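Local coordinates for protein methyl-coenzyme M reductase subunit beta (Methanosarcina barkeri, PDB 1E6Y) that forms part of methyl-coenzyme M reductase I, which uses coenzyme B to reduce methyl-coenzyme M to methane in the last step of methanogenesis, at residues E[2-7]-E[242-247]; E[203-208]-E[424-429]. All blocks are in the same frame, centred on the assembly; numbering follows the deposited sequence.

The chain begins with strand 3-7, the first strand of a two-stranded antiparallel hairpin with strand 13-19. Contact 1 brings the turns 242-247, which join helix 228-241 to helix 247-255, back against this strand and so closes a loop of more than 230 residues. Contact 2 starts within that loop, near the start of helix 204-221, and ends beyond it at the C-terminal helix 425-429. The two contacts therefore cross along the chain. Their centres lie about 13 Å apart and they touch: Ile426 packs on Ile6 and Tyr7, and Val429 on Leu242. Together they tie the N-terminal strand to the loop after helix 228-241 and the C-terminal helix to helix 204-221.

Contact 1 of 2, residues E[2-7]-E[242-247]; sequences DTVDIY and LNANNL
Strand 3-7, the first strand of the N-terminal hairpin, lies along two overlapping beta turns, a type II turn from Asn243 to Asn246 and a type I' turn from Ala244 to Leu247. Two nearly straight bonds join Asp5 to Asn245. The backbone N of Asn245 gives a short 2.6 Å bond to Asp5 O. Asp5 N donates to Asn245 OD1 at 2.9 Å, tilted 23° from the amide carbonyl plane. Asn245 CG stands anti to its carbonyl carbon (chi1 -62°), which brings the amide back to the strand although the CB points away. Its ND2 gives a bond to a water that also donates to Thr3 O, so both ends of this amide serve the strand.

Tyr7 lies over Asn246. The ring and the amide are stacked, their planes 16° apart. Asn246 CB sits over the ring centre in a CH-pi contact, 3.6 Å from the centroid. The amide is offset toward the CG-CD2 side, with Asn246 CG 3.3 Å from Tyr7 CD2. Asn243 ND2 holds Asn246 OD1 at 3.0 Å, donates to Asp8 O and makes a weak bond to Tyr7 O. Replacing Tyr7 by an alanine would probably lose the stack and the CH-pi contact and open a gap over the Asn246 amide and CB. Val4 CB meets Ala244 CB at 3.6 Å, and Ile6 CD1 touches Leu242 CB.

Strand 13-19 pairs with the strand through its backbone, and Asn17 N binds Asp5 OD1. Tyr239 of helix 228-241 packs on Val4, Ala244 and Asn245, while Ile426 of helix 425-429 touches Ile6.

Contact 2 of 2, residues E[203-208]-E[424-429]; sequences NAMNAS and EPIKAV
Helix 204-208 and helix 425-429 approach to 10.0 Å between their axes, with 59° between their N-to-C directions. Asn206 reaches from the first helix toward the second. Its OD1 lies 3.6 Å from Pro425 CD, and its CG also faces that ring carbon. Pro425 CG touches the backbone O of Asn206, so the proline ring rests on both the main chain and the side chain of this residue. Asn206 OD1 also lies beside Ile426, 4.0 Å from CG1. The CG of Asn206 stands anti to its carbonyl carbon (chi1 -84°), which turns the amide toward the other helix.

No direct hydrogen bond spans the two segments; two waters do the work at the helix N-termini. Asn203 N-caps helix 204-221, its OD1 accepting from Asn206 N. Glu424 holds the N-cap position of helix 425-429, with Pro425 as the first helical residue. One water donates to Asn206 OD1 and accepts from Lys427 N. The other accepts from Asn206 ND2 and donates to Glu424 OE2 at 2.7 Å. Each end of the buried amide thus has a water partner. Lys427 NZ forms a salt bridge to the same OE2, 3.0 Å away on its syn side, which probably favours the charged carboxylate. Met205, one residue before Asn206, brings its CG to Ile426 CD1 at 4.3 Å. Ala209 of helix 204-221 also packs on Pro425 and Ile426.

Contact 1 of 2, residues E[2-7]-E[242-247]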
ATOM      1  N   ASP E   2      37.672  -2.024 -23.398  1.00 14.65           N
ATOM      2  CA  ASP E   2      38.213  -2.932 -22.393  1.00 13.97           C
ATOM      3  C   ASP E   2      37.921  -4.383 -22.741  1.00 13.53           C
ATOM      4  O   ASP E   2      36.801  -4.736 -23.120  1.00 13.17           O
ATOM      5  CB  ASP E   2      37.628  -2.618 -21.010  1.00 13.35           C
ATOM      6  CG  ASP E   2      37.866  -1.185 -20.591  1.00 14.31           C
ATOM      7  OD1 ASP E   2      38.895  -0.914 -19.938  1.00 13.18           O
ATOM      8  OD2 ASP E   2      37.022  -0.328 -20.925  1.00 14.44           O
ATOM      9  N   THR E   3      38.938  -5.227 -22.592  1.00 12.79           N
ATOM     10  CA  THR E   3      38.774  -6.660 -22.766  1.00 12.51           C
ATOM     11  C   THR E   3      39.228  -7.408 -21.520  1.00 12.41           C
ATOM     12  O   THR E   3      40.044  -6.911 -20.743  1.00 12.72           O
ATOM     13  CB  THR E   3      39.582  -7.179 -23.965  1.00 13.21           C
ATOM     14  OG1 THR E   3      40.958  -6.815 -23.804  1.00 13.87           O
ATOM     15  CG2 THR E   3      39.050  -6.595 -25.261  1.00 13.38           C
ATOM     16  N   VAL E   4      38.675  -8.598 -21.331  1.00 12.08           N
ATOM     17  CA  VAL E   4      39.065  -9.478 -20.239  1.00 12.39           C
ATOM     18  C   VAL E   4      39.147 -10.900 -20.778  1.00 11.99           C
ATOM     19  O   VAL E   4      38.621 -11.193 -21.855  1.00 12.69           O
ATOM     20  CB  VAL E   4      38.024  -9.446 -19.092  1.00 12.11           C
ATOM     21  CG1 VAL E   4      37.964  -8.058 -18.465  1.00 12.47           C
ATOM     22  CG2 VAL E   4      36.646  -9.850 -19.617  1.00 12.41           C
ATOM     23  N   ASP E   5      39.830 -11.775 -20.045  1.00 12.13           N
ATOM     24  CA  ASP E   5      39.745 -13.207 -20.296  1.00 12.21           C
ATOM     25  C   ASP E   5      38.768 -13.803 -19.291  1.00 12.61           C
ATOM     26  O   ASP E   5      38.843 -13.507 -18.101  1.00 12.54           O
ATOM     27  CB  ASP E   5      41.118 -13.867 -20.128  1.00 12.96           C
ATOM     28  CG  ASP E   5      42.153 -13.345 -21.115  1.00 13.91           C
ATOM     29  OD1 ASP E   5      41.783 -12.733 -22.141  1.00 13.42           O
ATOM     30  OD2 ASP E   5      43.353 -13.574 -20.873  1.00 15.59           O
ATOM     31  N   ILE E   6      37.824 -14.603 -19.775  1.00 12.19           N
ATOM     32  CA  ILE E   6      36.833 -15.223 -18.897  1.00 12.30           C
ATOM     33  C   ILE E   6      37.305 -16.601 -18.441  1.00 12.12           C
ATOM     34  O   ILE E   6      37.681 -17.440 -19.261  1.00 11.01           O
ATOM     35  CB  ILE E   6      35.456 -15.361 -19.604  1.00 12.62           C
ATOM     36  CG1 ILE E   6      34.921 -13.978 -19.995  1.00 13.91           C
ATOM     37  CG2 ILE E   6      34.466 -16.088 -18.702  1.00 13.42           C
ATOM     38  CD1 ILE E   6      34.734 -13.027 -18.828  1.00 15.41           C
ATOM     39  N   TYR E   7      37.341 -16.798 -17.126  1.00 11.45           N
ATOM     40  CA  TYR E   7      37.698 -18.082 -16.523  1.00 11.89           C
ATOM     41  C   TYR E   7      36.488 -18.657 -15.792  1.00 12.08           C
ATOM     42  O   TYR E   7      35.701 -17.905 -15.208  1.00 11.70           O
ATOM     43  CB  TYR E   7      38.844 -17.899 -15.522  1.00 11.91           C
ATOM     44  CG  TYR E   7      40.199 -17.657 -16.150  1.00 12.32           C
ATOM     45  CD1 TYR E   7      40.498 -16.440 -16.768  1.00 12.44           C
ATOM     46  CD2 TYR E   7      41.198 -18.629 -16.092  1.00 12.63           C
ATOM     47  CE1 TYR E   7      41.753 -16.200 -17.311  1.00 12.98           C
ATOM     48  CE2 TYR E   7      42.456 -18.399 -16.630  1.00 12.88           C
ATOM     49  CZ  TYR E   7      42.725 -17.184 -17.239  1.00 13.56           C
ATOM     50  OH  TYR E   7      43.960 -16.963 -17.799  1.00 15.27           O
ATOM     51  N   LEU E 242      32.084 -12.602 -13.328  1.00 10.50           N
ATOM     52  CA  LEU E 242      32.475 -13.606 -14.309  1.00 10.45           C
ATOM     53  C   LEU E 242      33.956 -13.977 -14.236  1.00 10.48           C
ATOM     54  O   LEU E 242      34.511 -14.530 -15.191  1.00 10.21           O
ATOM     55  CB  LEU E 242      32.114 -13.118 -15.716  1.00 11.28           C
ATOM     56  CG  LEU E 242      30.629 -12.796 -15.938  1.00 11.22           C
ATOM     57  CD1 LEU E 242      30.407 -12.293 -17.360  1.00 12.56           C
ATOM     58  CD2 LEU E 242      29.781 -14.040 -15.670  1.00 12.58           C
ATOM     59  N   ASN E 243      34.575 -13.697 -13.088  1.00 10.17           N
ATOM     60  CA  ASN E 243      35.942 -14.132 -12.792  1.00 10.17           C
ATOM     61  C   ASN E 243      36.926 -13.718 -13.895  1.00 10.20           C
ATOM     62  O   ASN E 243      37.751 -14.517 -14.346  1.00 10.37           O
ATOM     63  CB  ASN E 243      35.971 -15.654 -12.578  1.00 10.61           C
ATOM     64  CG  ASN E 243      37.315 -16.160 -12.072  1.00 10.09           C
ATOM     65  OD1 ASN E 243      38.056 -15.437 -11.406  1.00 10.15           O
ATOM     66  ND2 ASN E 243      37.623 -17.415 -12.369  1.00 10.94           N
ATOM     67  N   ALA E 244      36.830 -12.458 -14.318  1.00 10.03           N
ATOM     68  CA  ALA E 244      37.696 -11.928 -15.368  1.00 10.31           C
ATOM     69  C   ALA E 244      39.168 -12.034 -14.983  1.00 10.99           C
ATOM     70  O   ALA E 244      39.546 -11.737 -13.844  1.00 11.00           O
ATOM     71  CB  ALA E 244      37.340 -10.479 -15.661  1.00  9.86           C
ATOM     72  N   ASN E 245      39.967 -12.548 -15.915  1.00 11.23           N
ATOM     73  CA  ASN E 245      41.411 -12.698 -15.744  1.00 11.81           C
ATOM     74  C   ASN E 245      41.796 -13.585 -14.569  1.00 11.93           C
ATOM     75  O   ASN E 245      42.948 -13.580 -14.132  1.00 12.52           O
ATOM     76  CB  ASN E 245      42.080 -11.325 -15.613  1.00 12.47           C
ATOM     77  CG  ASN E 245      41.900 -10.470 -16.852  1.00 12.93           C
ATOM     78  OD1 ASN E 245      41.578 -10.975 -17.928  1.00 13.17           O
ATOM     79  ND2 ASN E 245      42.078  -9.164 -16.698  1.00 13.54           N
ATOM     80  N   ASN E 246      40.850 -14.410 -14.124  1.00 11.75           N
ATOM     81  CA  ASN E 246      41.049 -15.325 -13.000  1.00 11.61           C
ATOM     82  C   ASN E 246      41.421 -14.603 -11.708  1.00 11.83           C
ATOM     83  O   ASN E 246      41.905 -15.226 -10.763  1.00 11.88           O
ATOM     84  CB  ASN E 246      42.130 -16.363 -13.338  1.00 11.68           C
ATOM     85  CG  ASN E 246      41.753 -17.765 -12.904  1.00 12.04           C
ATOM     86  OD1 ASN E 246      40.576 -18.082 -12.739  1.00 11.77           O
ATOM     87  ND2 ASN E 246      42.753 -18.624 -12.744  1.00 12.71           N
ATOM     88  N   LEU E 247      41.149 -13.302 -11.655  1.00 12.61           N
ATOM     89  CA  LEU E 247      41.522 -12.480 -10.507  1.00 12.86           C
ATOM     90  C   LEU E 247      40.800 -12.934  -9.243  1.00 12.47           C
ATOM     91  O   LEU E 247      41.434 -13.185  -8.217  1.00 12.68           O
ATOM     92  CB  LEU E 247      41.213 -11.006 -10.786  1.00 14.66           C
ATOM     93  CG  LEU E 247      41.749  -9.995  -9.771  1.00 16.31           C
ATOM     94  CD1 LEU E 247      43.270 -10.064  -9.729  1.00 18.01           C
ATOM     95  CD2 LEU E 247      41.287  -8.591 -10.140  1.00 17.36           C
TER
HETATM   96  O   HOH W   1      42.176  -7.282 -18.947  1.00 21.77           O

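Contact 2 of 2, residues E[203-208]-E[424-429]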
ATOM      1  N   ASN E 203      27.135 -24.076  -5.532  1.00 14.13           N
ATOM      2  CA  ASN E 203      28.431 -23.693  -6.080  1.00 13.46           C
ATOM      3  C   ASN E 203      28.600 -22.196  -5.874  1.00 12.83           C
ATOM      4  O   ASN E 203      27.934 -21.395  -6.533  1.00 13.01           O
ATOM      5  CB  ASN E 203      28.501 -24.026  -7.576  1.00 13.04           C
ATOM      6  CG  ASN E 203      29.872 -23.750  -8.179  1.00 13.23           C
ATOM      7  OD1 ASN E 203      30.364 -22.622  -8.150  1.00 12.35           O
ATOM      8  ND2 ASN E 203      30.473 -24.776  -8.771  1.00 13.54           N
ATOM      9  N   ALA E 204      29.525 -21.827  -4.993  1.00 12.56           N
ATOM     10  CA  ALA E 204      29.703 -20.440  -4.572  1.00 12.39           C
ATOM     11  C   ALA E 204      29.890 -19.458  -5.731  1.00 12.54           C
ATOM     12  O   ALA E 204      29.128 -18.498  -5.863  1.00 11.50           O
ATOM     13  CB  ALA E 204      30.873 -20.338  -3.601  1.00 12.93           C
ATOM     14  N   MET E 205      30.866 -19.719  -6.596  1.00 11.69           N
ATOM     15  CA  MET E 205      31.182 -18.774  -7.662  1.00 12.02           C
ATOM     16  C   MET E 205      30.151 -18.751  -8.789  1.00 11.08           C
ATOM     17  O   MET E 205      29.960 -17.723  -9.434  1.00 11.67           O
ATOM     18  CB  MET E 205      32.570 -19.042  -8.241  1.00 12.79           C
ATOM     19  CG  MET E 205      33.060 -17.894  -9.110  1.00 15.00           C
ATOM     20  SD  MET E 205      34.708 -18.133  -9.763  1.00 16.83           S
ATOM     21  CE  MET E 205      35.621 -18.437  -8.223  1.00 16.57           C
ATOM     22  N   ASN E 206      29.481 -19.876  -9.022  1.00 10.98           N
ATOM     23  CA  ASN E 206      28.387 -19.902  -9.989  1.00 10.39           C
ATOM     24  C   ASN E 206      27.144 -19.214  -9.429  1.00 10.14           C
ATOM     25  O   ASN E 206      26.364 -18.622 -10.176  1.00  9.41           O
ATOM     26  CB  ASN E 206      28.064 -21.342 -10.403  1.00 11.45           C
ATOM     27  CG  ASN E 206      28.970 -21.845 -11.517  1.00 12.56           C
ATOM     28  OD1 ASN E 206      29.483 -21.059 -12.315  1.00 13.98           O
ATOM     29  ND2 ASN E 206      29.182 -23.157 -11.569  1.00 11.83           N
ATOM     30  N   ALA E 207      26.993 -19.254  -8.108  1.00  9.45           N
ATOM     31  CA  ALA E 207      25.926 -18.520  -7.430  1.00  9.65           C
ATOM     32  C   ALA E 207      26.138 -17.013  -7.561  1.00 10.17           C
ATOM     33  O   ALA E 207      25.218 -16.279  -7.928  1.00 10.00           O
ATOM     34  CB  ALA E 207      25.863 -18.919  -5.954  1.00  9.68           C
ATOM     35  N   SER E 208      27.360 -16.557  -7.304  1.00  9.84           N
ATOM     36  CA  SER E 208      27.665 -15.138  -7.442  1.00  9.38           C
ATOM     37  C   SER E 208      27.649 -14.701  -8.909  1.00  9.50           C
ATOM     38  O   SER E 208      27.224 -13.586  -9.221  1.00  8.78           O
ATOM     39  CB  SER E 208      29.013 -14.803  -6.787  1.00  9.44           C
ATOM     40  OG  SER E 208      30.060 -15.620  -7.278  1.00 10.35           O
ATOM     41  N   GLU E 424      25.502 -23.264 -14.744  1.00 16.18           N
ATOM     42  CA  GLU E 424      26.855 -22.907 -15.168  1.00 15.50           C
ATOM     43  C   GLU E 424      26.884 -21.627 -15.998  1.00 14.12           C
ATOM     44  O   GLU E 424      27.175 -21.655 -17.195  1.00 13.88           O
ATOM     45  CB  GLU E 424      27.487 -24.061 -15.952  1.00 16.52           C
ATOM     46  CG  GLU E 424      27.703 -25.314 -15.121  1.00 18.53           C
ATOM     47  CD  GLU E 424      28.640 -26.299 -15.781  1.00 19.73           C
ATOM     48  OE1 GLU E 424      28.202 -27.000 -16.717  1.00 21.05           O
ATOM     49  OE2 GLU E 424      29.810 -26.385 -15.351  1.00 20.53           O
ATOM     50  N   PRO E 425      26.607 -20.478 -15.359  1.00 13.36           N
ATOM     51  CA  PRO E 425      26.354 -19.222 -16.072  1.00 12.64           C
ATOM     52  C   PRO E 425      27.594 -18.607 -16.715  1.00 12.33           C
ATOM     53  O   PRO E 425      27.488 -17.934 -17.737  1.00 12.34           O
ATOM     54  CB  PRO E 425      25.755 -18.316 -14.998  1.00 12.92           C
ATOM     55  CG  PRO E 425      26.317 -18.842 -13.723  1.00 13.09           C
ATOM     56  CD  PRO E 425      26.376 -20.334 -13.908  1.00 13.03           C
ATOM     57  N   ILE E 426      28.765 -18.851 -16.128  1.00 12.38           N
ATOM     58  CA  ILE E 426      30.017 -18.344 -16.689  1.00 12.48           C
ATOM     59  C   ILE E 426      30.340 -19.066 -17.997  1.00 13.42           C
ATOM     60  O   ILE E 426      30.681 -18.435 -18.998  1.00 13.84           O
ATOM     61  CB  ILE E 426      31.205 -18.529 -15.714  1.00 12.03           C
ATOM     62  CG1 ILE E 426      30.875 -17.913 -14.352  1.00 11.43           C
ATOM     63  CG2 ILE E 426      32.454 -17.877 -16.294  1.00 11.77           C
ATOM     64  CD1 ILE E 426      31.969 -18.090 -13.313  1.00 11.34           C
ATOM     65  N   LYS E 427      30.209 -20.391 -17.980  1.00 14.28           N
ATOM     66  CA  LYS E 427      30.358 -21.204 -19.183  1.00 15.57           C
ATOM     67  C   LYS E 427      29.321 -20.836 -20.242  1.00 16.17           C
ATOM     68  O   LYS E 427      29.615 -20.850 -21.438  1.00 16.69           O
ATOM     69  CB  LYS E 427      30.238 -22.688 -18.835  1.00 15.73           C
ATOM     70  CG  LYS E 427      31.438 -23.247 -18.082  1.00 16.71           C
ATOM     71  CD  LYS E 427      31.345 -24.758 -17.934  1.00 18.18           C
ATOM     72  CE  LYS E 427      32.533 -25.305 -17.158  1.00 19.14           C
ATOM     73  NZ  LYS E 427      32.358 -26.750 -16.828  1.00 20.80           N
ATOM     74  N   ALA E 428      28.116 -20.490 -19.793  1.00 16.33           N
ATOM     75  CA  ALA E 428      27.052 -20.033 -20.686  1.00 16.78           C
ATOM     76  C   ALA E 428      27.455 -18.744 -21.401  1.00 17.64           C
ATOM     77  O   ALA E 428      27.339 -18.638 -22.623  1.00 18.23           O
ATOM     78  CB  ALA E 428      25.764 -19.812 -19.895  1.00 16.06           C
ATOM     79  N   VAL E 429      27.953 -17.779 -20.635  1.00 18.41           N
ATOM     80  CA  VAL E 429      28.346 -16.486 -21.181  1.00 19.87           C
ATOM     81  C   VAL E 429      29.564 -16.598 -22.099  1.00 21.30           C
ATOM     82  O   VAL E 429      29.639 -15.911 -23.119  1.00 21.37           O
ATOM     83  CB  VAL E 429      28.634 -15.470 -20.049  1.00 19.78           C
ATOM     84  CG1 VAL E 429      29.224 -14.193 -20.621  1.00 20.13           C
ATOM     85  CG2 VAL E 429      27.349 -15.156 -19.298  1.00 19.58           C
TER
HETATM   86  O   HOH W   2      29.975 -21.475 -15.112  1.00 15.43           O
HETATM   87  O   HOH W   3      30.625 -24.079 -14.150  1.00 21.19           O